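Local coordinates for CELL WALL surface anchor family protein (Streptococcus pneumoniae, PDB 3ZGH) that probably mediates adhesion of pneumococci to host cells by binding keratin 10 through its basic, MSCRAMM-type domain, at residues A[30-35]-A[47-52]; A[59-64]-A[154-159]; A[109-114]-A[140-145]. All coordinates share one frame; numbering follows the deposited sequence.

Contact 1. Residues A[30-35]-A[47-52]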
ATOM      1  N   LYS A  30      -6.425  -8.291   9.524  1.00 22.37           N
ATOM      2  CA  LYS A  30      -5.983  -7.154  10.310  1.00 22.75           C
ATOM      3  C   LYS A  30      -5.901  -5.942   9.417  1.00 20.53           C
ATOM      4  O   LYS A  30      -5.482  -6.047   8.250  1.00 22.20           O
ATOM      5  CB  LYS A  30      -4.624  -7.430  10.957  1.00 25.53           C
ATOM      6  CG  LYS A  30      -4.704  -8.438  12.126  1.00 29.57           C
ATOM      7  CD  LYS A  30      -3.310  -8.763  12.665  1.00 36.20           C
ATOM      8  CE  LYS A  30      -3.394  -9.326  14.069  1.00 45.58           C
ATOM      9  NZ  LYS A  30      -2.049  -9.687  14.619  1.00 51.77           N
ATOM     10  N   VAL A  31      -6.302  -4.796   9.943  1.00 20.52           N
ATOM     11  CA  VAL A  31      -6.151  -3.542   9.211  1.00 19.99           C
ATOM     12  C   VAL A  31      -5.168  -2.648   9.970  1.00 21.46           C
ATOM     13  O   VAL A  31      -5.348  -2.382  11.189  1.00 23.93           O
ATOM     14  CB  VAL A  31      -7.507  -2.841   9.083  1.00 23.41           C
ATOM     15  CG1 VAL A  31      -7.374  -1.442   8.409  1.00 27.28           C
ATOM     16  CG2 VAL A  31      -8.533  -3.741   8.336  1.00 23.68           C
ATOM     17  N   TYR A  32      -4.143  -2.182   9.268  1.00 23.08           N
ATOM     18  CA  TYR A  32      -3.130  -1.276   9.814  1.00 22.39           C
ATOM     19  C   TYR A  32      -3.291   0.045   9.096  1.00 22.82           C
ATOM     20  O   TYR A  32      -3.636   0.045   7.898  1.00 23.43           O
ATOM     21  CB  TYR A  32      -1.737  -1.784   9.503  1.00 22.87           C
ATOM     22  CG  TYR A  32      -1.435  -3.152  10.073  1.00 25.73           C
ATOM     23  CD1 TYR A  32      -0.840  -3.282  11.321  1.00 27.69           C
ATOM     24  CD2 TYR A  32      -1.742  -4.303   9.368  1.00 27.74           C
ATOM     25  CE1 TYR A  32      -0.565  -4.525  11.860  1.00 30.29           C
ATOM     26  CE2 TYR A  32      -1.467  -5.551   9.901  1.00 29.81           C
ATOM     27  CZ  TYR A  32      -0.880  -5.644  11.134  1.00 32.82           C
ATOM     28  OH  TYR A  32      -0.630  -6.876  11.653  1.00 36.85           O
ATOM     29  N   THR A  33      -3.039   1.162   9.789  1.00 23.24           N
ATOM     30  CA  THR A  33      -3.026   2.463   9.115  1.00 24.45           C
ATOM     31  C   THR A  33      -1.817   3.232   9.645  1.00 25.60           C
ATOM     32  O   THR A  33      -1.276   2.910  10.729  1.00 26.58           O
ATOM     33  CB  THR A  33      -4.281   3.315   9.391  1.00 25.38           C
ATOM     34  OG1 THR A  33      -4.346   3.660  10.789  1.00 27.45           O
ATOM     35  CG2 THR A  33      -5.583   2.586   9.004  1.00 25.80           C
ATOM     36  N   GLY A  34      -1.387   4.232   8.891  1.00 25.36           N
ATOM     37  CA  GLY A  34      -0.310   5.076   9.359  1.00 25.45           C
ATOM     38  C   GLY A  34      -0.359   6.375   8.571  1.00 24.15           C
ATOM     39  O   GLY A  34      -1.247   6.605   7.717  1.00 24.20           O
ATOM     40  N   GLU A  35       0.608   7.228   8.826  1.00 23.58           N
ATOM     41  CA  GLU A  35       0.483   8.558   8.302  1.00 27.36           C
ATOM     42  C   GLU A  35       1.868   9.131   8.105  1.00 28.17           C
ATOM     43  O   GLU A  35       2.796   8.821   8.873  1.00 28.28           O
ATOM     44  CB  GLU A  35      -0.303   9.340   9.341  1.00 32.27           C
ATOM     45  CG  GLU A  35      -0.289  10.786   9.207  1.00 35.35           C
ATOM     46  CD  GLU A  35      -1.087  11.455  10.314  1.00 36.48           C
ATOM     47  OE1 GLU A  35      -1.640  10.758  11.204  1.00 34.59           O
ATOM     48  OE2 GLU A  35      -1.196  12.682  10.251  1.00 38.05           O
ATOM     49  N   TYR A  47      -1.863   5.849   4.839  1.00 22.47           N
ATOM     50  CA  TYR A  47      -2.032   4.551   4.188  1.00 21.30           C
ATOM     51  C   TYR A  47      -2.900   3.642   5.037  1.00 21.23           C
ATOM     52  O   TYR A  47      -3.090   3.845   6.266  1.00 24.56           O
ATOM     53  CB  TYR A  47      -0.708   3.848   3.886  1.00 22.97           C
ATOM     54  CG  TYR A  47      -0.053   3.249   5.117  1.00 25.70           C
ATOM     55  CD1 TYR A  47      -0.384   1.959   5.547  1.00 29.98           C
ATOM     56  CD2 TYR A  47       0.850   3.986   5.876  1.00 26.29           C
ATOM     57  CE1 TYR A  47       0.177   1.431   6.700  1.00 33.49           C
ATOM     58  CE2 TYR A  47       1.442   3.454   7.014  1.00 31.08           C
ATOM     59  CZ  TYR A  47       1.088   2.173   7.420  1.00 34.84           C
ATOM     60  OH  TYR A  47       1.654   1.639   8.552  1.00 37.81           O
ATOM     61  N   LYS A  48      -3.461   2.653   4.345  1.00 21.88           N
ATOM     62  CA  LYS A  48      -4.156   1.564   4.983  1.00 22.67           C
ATOM     63  C   LYS A  48      -3.587   0.281   4.366  1.00 23.88           C
ATOM     64  O   LYS A  48      -3.368   0.211   3.149  1.00 24.98           O
ATOM     65  CB  LYS A  48      -5.647   1.676   4.741  1.00 25.28           C
ATOM     66  CG  LYS A  48      -6.452   0.492   5.303  1.00 29.52           C
ATOM     67  CD  LYS A  48      -7.965   0.599   4.967  1.00 56.27           C
ATOM     68  CE  LYS A  48      -8.641   1.696   5.777  1.00 65.57           C
ATOM     69  NZ  LYS A  48     -10.116   1.839   5.511  1.00 74.21           N
ATOM     70  N   LEU A  49      -3.332  -0.717   5.209  1.00 23.57           N
ATOM     71  CA  LEU A  49      -2.929  -2.022   4.727  1.00 22.93           C
ATOM     72  C   LEU A  49      -3.864  -3.040   5.390  1.00 22.41           C
ATOM     73  O   LEU A  49      -3.891  -3.166   6.643  1.00 24.28           O
ATOM     74  CB  LEU A  49      -1.476  -2.314   5.091  1.00 22.14           C
ATOM     75  CG  LEU A  49      -1.003  -3.682   4.588  1.00 23.26           C
ATOM     76  CD1 LEU A  49      -0.713  -3.653   3.087  1.00 23.45           C
ATOM     77  CD2 LEU A  49       0.234  -4.145   5.370  1.00 24.91           C
ATOM     78  N   LYS A  50      -4.654  -3.723   4.565  1.00 21.06           N
ATOM     79  CA  LYS A  50      -5.519  -4.776   5.049  1.00 22.19           C
ATOM     80  C   LYS A  50      -4.877  -6.110   4.668  1.00 21.74           C
ATOM     81  O   LYS A  50      -4.490  -6.294   3.515  1.00 23.95           O
ATOM     82  CB  LYS A  50      -6.889  -4.628   4.396  1.00 22.43           C
ATOM     83  CG  LYS A  50      -7.905  -5.736   4.776  1.00 29.18           C
ATOM     84  CD  LYS A  50      -9.245  -5.453   4.061  1.00 41.44           C
ATOM     85  CE  LYS A  50     -10.206  -6.638   4.165  1.00 57.42           C
ATOM     86  NZ  LYS A  50     -11.362  -6.543   3.194  1.00 69.02           N
ATOM     87  N   VAL A  51      -4.735  -7.024   5.632  1.00 21.88           N
ATOM     88  CA  VAL A  51      -4.152  -8.329   5.371  1.00 21.82           C
ATOM     89  C   VAL A  51      -5.087  -9.440   5.910  1.00 21.42           C
ATOM     90  O   VAL A  51      -5.438  -9.474   7.115  1.00 21.80           O
ATOM     91  CB  VAL A  51      -2.786  -8.450   6.068  1.00 24.79           C
ATOM     92  CG1 VAL A  51      -2.076  -9.756   5.662  1.00 26.20           C
ATOM     93  CG2 VAL A  51      -1.904  -7.201   5.728  1.00 27.92           C
ATOM     94  N   THR A  52      -5.518 -10.307   4.995  1.00 22.67           N
ATOM     95  CA  THR A  52      -6.426 -11.398   5.312  1.00 21.93           C
ATOM     96  C   THR A  52      -5.675 -12.707   5.113  1.00 24.39           C
ATOM     97  O   THR A  52      -5.029 -12.915   4.098  1.00 26.20           O
ATOM     98  CB  THR A  52      -7.643 -11.379   4.380  1.00 23.40           C
ATOM     99  OG1 THR A  52      -8.404 -10.192   4.634  1.00 25.41           O
ATOM    100  CG2 THR A  52      -8.565 -12.574   4.644  1.00 25.02           C
TER

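Contact 2. Residues A[59-64]-A[154-159]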
ATOM      1  N   THR A  59      -3.942 -12.243   1.592  1.00 23.87           N
ATOM      2  CA  THR A  59      -4.350 -11.207   0.635  1.00 24.56           C
ATOM      3  C   THR A  59      -4.034  -9.850   1.244  1.00 23.45           C
ATOM      4  O   THR A  59      -4.463  -9.539   2.370  1.00 24.64           O
ATOM      5  CB  THR A  59      -5.842 -11.298   0.344  1.00 24.78           C
ATOM      6  OG1 THR A  59      -6.119 -12.608  -0.174  1.00 25.98           O
ATOM      7  CG2 THR A  59      -6.315 -10.214  -0.683  1.00 28.89           C
ATOM      8  N   PHE A  60      -3.271  -9.061   0.502  1.00 23.33           N
ATOM      9  CA  PHE A  60      -2.861  -7.726   0.918  1.00 22.10           C
ATOM     10  C   PHE A  60      -3.614  -6.686   0.084  1.00 23.81           C
ATOM     11  O   PHE A  60      -3.685  -6.816  -1.160  1.00 25.45           O
ATOM     12  CB  PHE A  60      -1.356  -7.547   0.651  1.00 21.64           C
ATOM     13  CG  PHE A  60      -0.448  -8.312   1.571  1.00 24.45           C
ATOM     14  CD1 PHE A  60       0.149  -7.684   2.648  1.00 26.34           C
ATOM     15  CD2 PHE A  60      -0.148  -9.653   1.338  1.00 24.78           C
ATOM     16  CE1 PHE A  60       1.019  -8.394   3.510  1.00 26.37           C
ATOM     17  CE2 PHE A  60       0.746 -10.340   2.146  1.00 26.00           C
ATOM     18  CZ  PHE A  60       1.308  -9.716   3.252  1.00 26.58           C
ATOM     19  N   THR A  61      -4.140  -5.644   0.736  1.00 24.42           N
ATOM     20  CA  THR A  61      -4.756  -4.509   0.038  1.00 23.14           C
ATOM     21  C   THR A  61      -4.176  -3.234   0.666  1.00 24.02           C
ATOM     22  O   THR A  61      -4.377  -2.956   1.859  1.00 26.20           O
ATOM     23  CB  THR A  61      -6.299  -4.499   0.152  1.00 24.17           C
ATOM     24  OG1 THR A  61      -6.827  -5.749  -0.301  1.00 26.83           O
ATOM     25  CG2 THR A  61      -6.925  -3.371  -0.723  1.00 28.73           C
ATOM     26  N   TYR A  62      -3.448  -2.484  -0.150  1.00 24.56           N
ATOM     27  CA  TYR A  62      -2.669  -1.342   0.281  1.00 23.31           C
ATOM     28  C   TYR A  62      -3.143  -0.076  -0.410  1.00 21.65           C
ATOM     29  O   TYR A  62      -3.112  -0.009  -1.633  1.00 25.30           O
ATOM     30  CB  TYR A  62      -1.220  -1.634  -0.111  1.00 23.81           C
ATOM     31  CG  TYR A  62      -0.267  -0.462  -0.087  1.00 25.28           C
ATOM     32  CD1 TYR A  62      -0.120   0.326   1.038  1.00 26.52           C
ATOM     33  CD2 TYR A  62       0.545  -0.190  -1.193  1.00 27.62           C
ATOM     34  CE1 TYR A  62       0.789   1.386   1.052  1.00 29.49           C
ATOM     35  CE2 TYR A  62       1.431   0.837  -1.186  1.00 28.29           C
ATOM     36  CZ  TYR A  62       1.552   1.620  -0.073  1.00 29.75           C
ATOM     37  OH  TYR A  62       2.470   2.628  -0.117  1.00 32.36           O
ATOM     38  N   THR A  63      -3.546   0.927   0.358  1.00 22.35           N
ATOM     39  CA  THR A  63      -4.138   2.146  -0.186  1.00 23.45           C
ATOM     40  C   THR A  63      -3.380   3.347   0.356  1.00 23.96           C
ATOM     41  O   THR A  63      -3.127   3.415   1.556  1.00 27.36           O
ATOM     42  CB  THR A  63      -5.620   2.298   0.216  1.00 24.08           C
ATOM     43  OG1 THR A  63      -6.370   1.218  -0.313  1.00 26.51           O
ATOM     44  CG2 THR A  63      -6.234   3.615  -0.319  1.00 22.48           C
ATOM     45  N   VAL A  64      -3.016   4.273  -0.523  1.00 22.84           N
ATOM     46  CA  VAL A  64      -2.466   5.556  -0.107  1.00 22.23           C
ATOM     47  C   VAL A  64      -3.498   6.619  -0.459  1.00 22.15           C
ATOM     48  O   VAL A  64      -4.062   6.592  -1.547  1.00 23.61           O
ATOM     49  CB  VAL A  64      -1.132   5.817  -0.825  1.00 24.25           C
ATOM     50  CG1 VAL A  64      -0.697   7.302  -0.698  1.00 27.69           C
ATOM     51  CG2 VAL A  64      -0.066   4.889  -0.263  1.00 25.89           C
ATOM     52  N   GLY A 154      -8.303   7.057  -3.467  1.00 29.02           N
ATOM     53  CA  GLY A 154      -7.014   6.507  -3.076  1.00 28.34           C
ATOM     54  C   GLY A 154      -6.364   5.704  -4.187  1.00 26.60           C
ATOM     55  O   GLY A 154      -7.008   5.254  -5.130  1.00 26.53           O
ATOM     56  N   LEU A 155      -5.066   5.517  -4.062  1.00 24.56           N
ATOM     57  CA  LEU A 155      -4.307   4.704  -4.991  1.00 25.35           C
ATOM     58  C   LEU A 155      -4.051   3.375  -4.285  1.00 25.25           C
ATOM     59  O   LEU A 155      -3.376   3.334  -3.226  1.00 23.70           O
ATOM     60  CB  LEU A 155      -2.992   5.406  -5.309  1.00 26.59           C
ATOM     61  CG  LEU A 155      -2.042   4.687  -6.265  1.00 31.05           C
ATOM     62  CD1 LEU A 155      -2.718   4.375  -7.579  1.00 35.45           C
ATOM     63  CD2 LEU A 155      -0.806   5.551  -6.487  1.00 31.31           C
ATOM     64  N   THR A 156      -4.588   2.298  -4.865  1.00 27.06           N
ATOM     65  CA  THR A 156      -4.692   1.010  -4.176  1.00 26.61           C
ATOM     66  C   THR A 156      -3.999  -0.077  -4.989  1.00 27.65           C
ATOM     67  O   THR A 156      -4.113  -0.114  -6.241  1.00 29.80           O
ATOM     68  CB  THR A 156      -6.178   0.645  -3.942  1.00 26.88           C
ATOM     69  OG1 THR A 156      -6.805   1.630  -3.086  1.00 27.50           O
ATOM     70  CG2 THR A 156      -6.336  -0.757  -3.313  1.00 26.34           C
ATOM     71  N   SER A 157      -3.239  -0.933  -4.291  1.00 25.10           N
ATOM     72  CA  SER A 157      -2.555  -2.054  -4.895  1.00 25.33           C
ATOM     73  C   SER A 157      -2.938  -3.289  -4.082  1.00 25.26           C
ATOM     74  O   SER A 157      -3.092  -3.194  -2.833  1.00 25.54           O
ATOM     75  CB  SER A 157      -1.042  -1.835  -4.837  1.00 27.98           C
ATOM     76  OG  SER A 157      -0.606  -0.719  -5.640  1.00 31.69           O
ATOM     77  N   SER A 158      -3.124  -4.438  -4.741  1.00 26.62           N
ATOM     78  CA  SER A 158      -3.438  -5.655  -3.981  1.00 26.80           C
ATOM     79  C   SER A 158      -2.735  -6.833  -4.609  1.00 27.12           C
ATOM     80  O   SER A 158      -2.472  -6.842  -5.829  1.00 28.08           O
ATOM     81  CB  SER A 158      -4.946  -5.937  -3.927  1.00 28.83           C
ATOM     82  OG  SER A 158      -5.433  -6.121  -5.257  1.00 35.23           O
ATOM     83  N   TRP A 159      -2.423  -7.832  -3.774  1.00 25.39           N
ATOM     84  CA  TRP A 159      -1.719  -9.039  -4.238  1.00 25.41           C
ATOM     85  C   TRP A 159      -1.997 -10.141  -3.217  1.00 25.46           C
ATOM     86  O   TRP A 159      -2.466  -9.852  -2.095  1.00 24.81           O
ATOM     87  CB  TRP A 159      -0.216  -8.793  -4.386  1.00 26.45           C
ATOM     88  CG  TRP A 159       0.507  -8.423  -3.115  1.00 26.82           C
ATOM     89  CD1 TRP A 159       1.211  -9.275  -2.266  1.00 28.46           C
ATOM     90  CD2 TRP A 159       0.609  -7.126  -2.538  1.00 26.88           C
ATOM     91  NE1 TRP A 159       1.702  -8.572  -1.185  1.00 27.65           N
ATOM     92  CE2 TRP A 159       1.350  -7.251  -1.330  1.00 27.12           C
ATOM     93  CE3 TRP A 159       0.111  -5.866  -2.901  1.00 26.35           C
ATOM     94  CZ2 TRP A 159       1.627  -6.169  -0.508  1.00 27.28           C
ATOM     95  CZ3 TRP A 159       0.391  -4.780  -2.070  1.00 27.01           C
ATOM     96  CH2 TRP A 159       1.147  -4.943  -0.890  1.00 27.92           C
TER

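Contact 3. Residues A[109-114]-A[140-145]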
ATOM      1  N   VAL A 109       0.618  -7.668  -8.864  1.00 33.33           N
ATOM      2  CA  VAL A 109       0.061  -6.624  -8.021  1.00 32.00           C
ATOM      3  C   VAL A 109      -0.956  -5.842  -8.855  1.00 33.29           C
ATOM      4  O   VAL A 109      -0.572  -5.149  -9.829  1.00 35.57           O
ATOM      5  CB  VAL A 109       1.174  -5.687  -7.547  1.00 32.81           C
ATOM      6  CG1 VAL A 109       0.617  -4.521  -6.726  1.00 31.10           C
ATOM      7  CG2 VAL A 109       2.217  -6.459  -6.736  1.00 35.93           C
ATOM      8  N   LYS A 110      -2.241  -5.962  -8.523  1.00 31.16           N
ATOM      9  CA  LYS A 110      -3.249  -5.180  -9.220  1.00 32.65           C
ATOM     10  C   LYS A 110      -3.144  -3.746  -8.715  1.00 31.57           C
ATOM     11  O   LYS A 110      -2.836  -3.519  -7.528  1.00 30.43           O
ATOM     12  CB  LYS A 110      -4.636  -5.739  -8.937  1.00 36.78           C
ATOM     13  CG  LYS A 110      -4.891  -7.137  -9.548  1.00 46.75           C
ATOM     14  CD  LYS A 110      -6.336  -7.556  -9.306  1.00 58.72           C
ATOM     15  CE  LYS A 110      -6.585  -9.045  -9.598  1.00 72.16           C
ATOM     16  NZ  LYS A 110      -6.330  -9.431 -11.022  1.00 82.00           N
ATOM     17  N   ASN A 111      -3.339  -2.784  -9.605  1.00 31.02           N
ATOM     18  CA  ASN A 111      -3.348  -1.358  -9.217  1.00 31.40           C
ATOM     19  C   ASN A 111      -4.647  -0.722  -9.675  1.00 31.67           C
ATOM     20  O   ASN A 111      -5.108  -0.989 -10.801  1.00 34.93           O
ATOM     21  CB  ASN A 111      -2.200  -0.616  -9.903  1.00 34.15           C
ATOM     22  CG  ASN A 111      -0.855  -1.102  -9.465  1.00 34.38           C
ATOM     23  OD1 ASN A 111      -0.495  -0.957  -8.309  1.00 33.64           O
ATOM     24  ND2 ASN A 111      -0.086  -1.652 -10.388  1.00 34.44           N
ATOM     25  N   TYR A 112      -5.228   0.119  -8.844  1.00 28.38           N
ATOM     26  CA  TYR A 112      -6.494   0.740  -9.177  1.00 32.92           C
ATOM     27  C   TYR A 112      -6.743   1.960  -8.322  1.00 33.19           C
ATOM     28  O   TYR A 112      -6.084   2.144  -7.308  1.00 33.06           O
ATOM     29  CB  TYR A 112      -7.670  -0.255  -9.092  1.00 35.92           C
ATOM     30  CG  TYR A 112      -7.770  -1.122  -7.875  1.00 36.10           C
ATOM     31  CD1 TYR A 112      -8.736  -0.868  -6.902  1.00 36.27           C
ATOM     32  CD2 TYR A 112      -6.941  -2.233  -7.708  1.00 37.10           C
ATOM     33  CE1 TYR A 112      -8.853  -1.693  -5.739  1.00 36.70           C
ATOM     34  CE2 TYR A 112      -7.054  -3.061  -6.556  1.00 38.32           C
ATOM     35  CZ  TYR A 112      -8.016  -2.773  -5.580  1.00 38.14           C
ATOM     36  OH  TYR A 112      -8.163  -3.563  -4.452  1.00 39.43           O
ATOM     37  N   ILE A 113      -7.651   2.827  -8.779  1.00 31.61           N
ATOM     38  CA  ILE A 113      -8.084   3.962  -8.001  1.00 29.75           C
ATOM     39  C   ILE A 113      -9.349   3.532  -7.271  1.00 30.03           C
ATOM     40  O   ILE A 113     -10.242   2.904  -7.877  1.00 31.93           O
ATOM     41  CB  ILE A 113      -8.384   5.170  -8.902  1.00 32.41           C
ATOM     42  CG1 ILE A 113      -7.113   5.602  -9.650  1.00 33.68           C
ATOM     43  CG2 ILE A 113      -8.960   6.338  -8.084  1.00 31.74           C
ATOM     44  CD1 ILE A 113      -6.038   6.162  -8.731  1.00 32.85           C
ATOM     45  N   THR A 114      -9.429   3.857  -5.979  1.00 27.48           N
ATOM     46  CA  THR A 114     -10.619   3.576  -5.194  1.00 29.04           C
ATOM     47  C   THR A 114     -11.248   4.856  -4.713  1.00 31.33           C
ATOM     48  O   THR A 114     -10.558   5.861  -4.498  1.00 32.26           O
ATOM     49  CB  THR A 114     -10.319   2.718  -3.944  1.00 28.55           C
ATOM     50  OG1 THR A 114      -9.181   3.262  -3.266  1.00 28.19           O
ATOM     51  CG2 THR A 114     -10.035   1.261  -4.342  1.00 30.05           C
ATOM     52  N   ASN A 140       6.477  -0.826 -12.898  1.00 75.23           N
ATOM     53  CA  ASN A 140       5.305  -0.338 -13.610  1.00 72.70           C
ATOM     54  C   ASN A 140       4.333   0.208 -12.562  1.00 61.83           C
ATOM     55  O   ASN A 140       3.139  -0.121 -12.573  1.00 53.10           O
ATOM     56  CB  ASN A 140       4.643  -1.460 -14.423  1.00 77.68           C
ATOM     57  CG  ASN A 140       5.371  -1.750 -15.739  1.00 82.77           C
ATOM     58  OD1 ASN A 140       6.009  -0.869 -16.320  1.00 86.81           O
ATOM     59  ND2 ASN A 140       5.260  -2.989 -16.216  1.00 83.21           N
ATOM     60  N   GLY A 141       4.863   1.024 -11.647  1.00 66.17           N
ATOM     61  CA  GLY A 141       4.087   1.500 -10.504  1.00 62.20           C
ATOM     62  C   GLY A 141       3.064   2.525 -10.962  1.00 55.50           C
ATOM     63  O   GLY A 141       3.346   3.383 -11.813  1.00 50.68           O
ATOM     64  N   ALA A 142       1.866   2.409 -10.410  1.00 49.70           N
ATOM     65  CA  ALA A 142       0.761   3.269 -10.810  1.00 44.16           C
ATOM     66  C   ALA A 142       0.853   4.613 -10.089  1.00 37.45           C
ATOM     67  O   ALA A 142       1.605   4.754  -9.108  1.00 33.94           O
ATOM     68  CB  ALA A 142      -0.572   2.576 -10.479  1.00 42.24           C
ATOM     69  N   GLN A 143       0.052   5.577 -10.522  1.00 33.97           N
ATOM     70  CA  GLN A 143       0.059   6.873  -9.838  1.00 31.87           C
ATOM     71  C   GLN A 143      -1.344   7.465  -9.698  1.00 31.69           C
ATOM     72  O   GLN A 143      -2.249   7.103 -10.441  1.00 32.90           O
ATOM     73  CB  GLN A 143       0.987   7.857 -10.578  1.00 32.15           C
ATOM     74  CG  GLN A 143       0.629   8.128 -12.026  1.00 31.84           C
ATOM     75  CD  GLN A 143       1.723   8.946 -12.740  1.00 36.31           C
ATOM     76  OE1 GLN A 143       1.750  10.168 -12.650  1.00 36.50           O
ATOM     77  NE2 GLN A 143       2.633   8.259 -13.414  1.00 40.69           N
ATOM     78  N   MET A 144      -1.509   8.392  -8.766  1.00 29.17           N
ATOM     79  CA  MET A 144      -2.777   9.084  -8.622  1.00 29.35           C
ATOM     80  C   MET A 144      -2.596  10.573  -8.815  1.00 29.63           C
ATOM     81  O   MET A 144      -1.810  11.219  -8.097  1.00 29.07           O
ATOM     82  CB  MET A 144      -3.379   8.830  -7.243  1.00 30.45           C
ATOM     83  CG  MET A 144      -4.637   9.669  -7.004  1.00 32.38           C
ATOM     84  SD  MET A 144      -5.637   9.101  -5.617  1.00 35.37           S
ATOM     85  CE  MET A 144      -4.569   9.450  -4.220  1.00 28.40           C
ATOM     86  N   ASN A 145      -3.309  11.116  -9.798  1.00 29.38           N
ATOM     87  CA  ASN A 145      -3.280  12.549 -10.061  1.00 31.32           C
ATOM     88  C   ASN A 145      -4.051  13.329  -8.974  1.00 30.47           C
ATOM     89  O   ASN A 145      -4.967  12.803  -8.345  1.00 29.97           O
ATOM     90  CB  ASN A 145      -3.893  12.871 -11.427  1.00 30.44           C
ATOM     91  CG  ASN A 145      -3.033  12.383 -12.609  1.00 40.32           C
ATOM     92  OD1 ASN A 145      -1.879  11.964 -12.456  1.00 44.64           O
ATOM     93  ND2 ASN A 145      -3.593  12.469 -13.794  1.00 40.24           N
TER
HETATM   94  O   HOH W   1       1.607   0.619  -7.707  1.00 29.79           O

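Contact 1. Residues A[30-35]-A[47-52]
The ring of Tyr47 lies with one face against the backbone of Gly34 and the carbonyl carbon of Thr33. Gly34 N stands 3.4 Å above the ring plane, offset toward the rim, and Tyr47 CE2 comes to 3.3 Å from Gly34 CA. This placement follows from chi1 of 75°, which sets CG of Tyr47 between its backbone N and carbonyl carbon and swings the ring back over the partner strand. Gly34 and Tyr47 thus form a cross-strand glycine-aromatic pair in a hydrogen-bonded position of the antiparallel hairpin. Phe187 meets the same ring edge-to-face. The Tyr32 ring behaves differently: Leu49 O sits at its edge, near the ring plane, 3.7 Å from CD2, while its hydroxyl bonds to Glu195, which also forms a salt bridge with Lys30.

The backbones pair in regular antiparallel fashion. Tyr32 and Leu49 exchange two backbone bonds, Tyr32 N to Leu49 O and Leu49 N to Tyr32 O, both 2.8 Å. At Gly34 N to Tyr47 O the bond stretches to 3.2 Å. On the Val31 and Lys48 face the contact is aliphatic and exposed, Val31 CG1 resting 3.8 Å from Lys48 CG.

The two strands form the hairpin 28-38/43-53, whose first strand is outermost in the large sheet; strand 57-65 follows beyond 43-53, and Val193 of strand 193-195 packs on Tyr32, Tyr47 and Leu49.

Contact 2. Residues A[59-64]-A[154-159]
Phe60 and Trp159 meet as a hydrogen-bonded pair in the middle of the seven-stranded antiparallel sheet of this MSCRAMM domain, where strands 57-65 and 154-162 are neighbours although 89 residues lie between the two segments. From CB outward, Phe60 first places CB over the face of the indole, 3.6 Å from the centroid of the six-membered ring, a CH-pi contact. Next, CG lies near NE1 and CE2 of Trp159. At the ring, CD1 lies 3.8 Å from CZ2 of Trp159, whereas CD2 approaches NE1 to 3.3 Å; farther out, CE2 still reaches NE1. The two planes are nearly parallel, 8° apart, but the phenyl and five-membered rings are slid past one another and barely overlap. A chi1 of 62° tucks the indole of Trp159 over its own backbone and across to strand 57-65, its CZ3 reaching CB of Tyr62 at 4.0 Å.

Farther along the same face, Tyr62 turns its ring edge to CB of Ser157. The Tyr62 hydroxyl bonds to Asn88 O and Tyr175 N, and Ser157 OG to Asn111 and Asn88, so these buried polar ends have partners beyond the two strands.

The other face carries threonines and Ser158. CG2 of Thr61 packs against CG2 of Thr156, and Thr63 OG1 and Thr156 OG1 share a hydrogen bond of 2.8 Å.

Contact 3. Residues A[109-114]-A[140-145]
Apolar contact comes first: CB of Asn111 meets CB of Ala142 at 3.6 Å, and the methyl also lies 3.8 Å from Asn111 CG, so it rests against the root of the amide side chain. Two residues further along each segment, Ile113 CD1 reaches across to CB of Met144 at 4.1 Å. Ile113 gets there by its outer branch: CG1 is anti to the carbonyl carbon, chi1 -62°, and a further turn at chi2 carries CD1 to the Met144 side chain, which it meets near its base, at CB and CG.

Water supplies the polar link. One molecule donates to Asn111 OD1 at 2.7 Å and accepts from Ala142 N at a longer 3.3 Å, bridging the strand to the loop backbone where no direct hydrogen bond is made.

Hydrogen bonds to other strands hold the buried amide of Asn111 in its orientation. Besides its Ser157 partner, OD1 takes the water, while ND2 is bound to Asn125 O and Ser127 OG. Ser127 OG also bonds Asn140 O, linking this poorly ordered loop residue to the same group of hydrogen bonds.

The touching parts, 111-113 and 140-144, run 12° apart end to end without backbone pairing. Side chains thus join the seven-stranded sheet to the loop and outermost strand 143-145 of the three-stranded one, in an MSCRAMM domain whose fold was described as novel.

In the fold
Contacts 1 and 2 are pairings within one antiparallel sheet, separated by the 43-53/57-65 pairing, where Lys50 N bonds Thr61 O and Val51 CG2 packs on Phe60 CD1. Contact 1 sits at the sheet's margin, with lysines and other exposed side chains on one face; contact 2 is buried near the chain centre, with more aromatic packing. Contact 3, nested within the chain loop closed by contact 2, is also largely buried but farther from the chain centre. It reaches strand 109-114, next to 154-162, but replaces paired backbones with apolar side chains and a water. Its centre lies about 17 Å from that of contact 1, on the opposite side of the chain's centre.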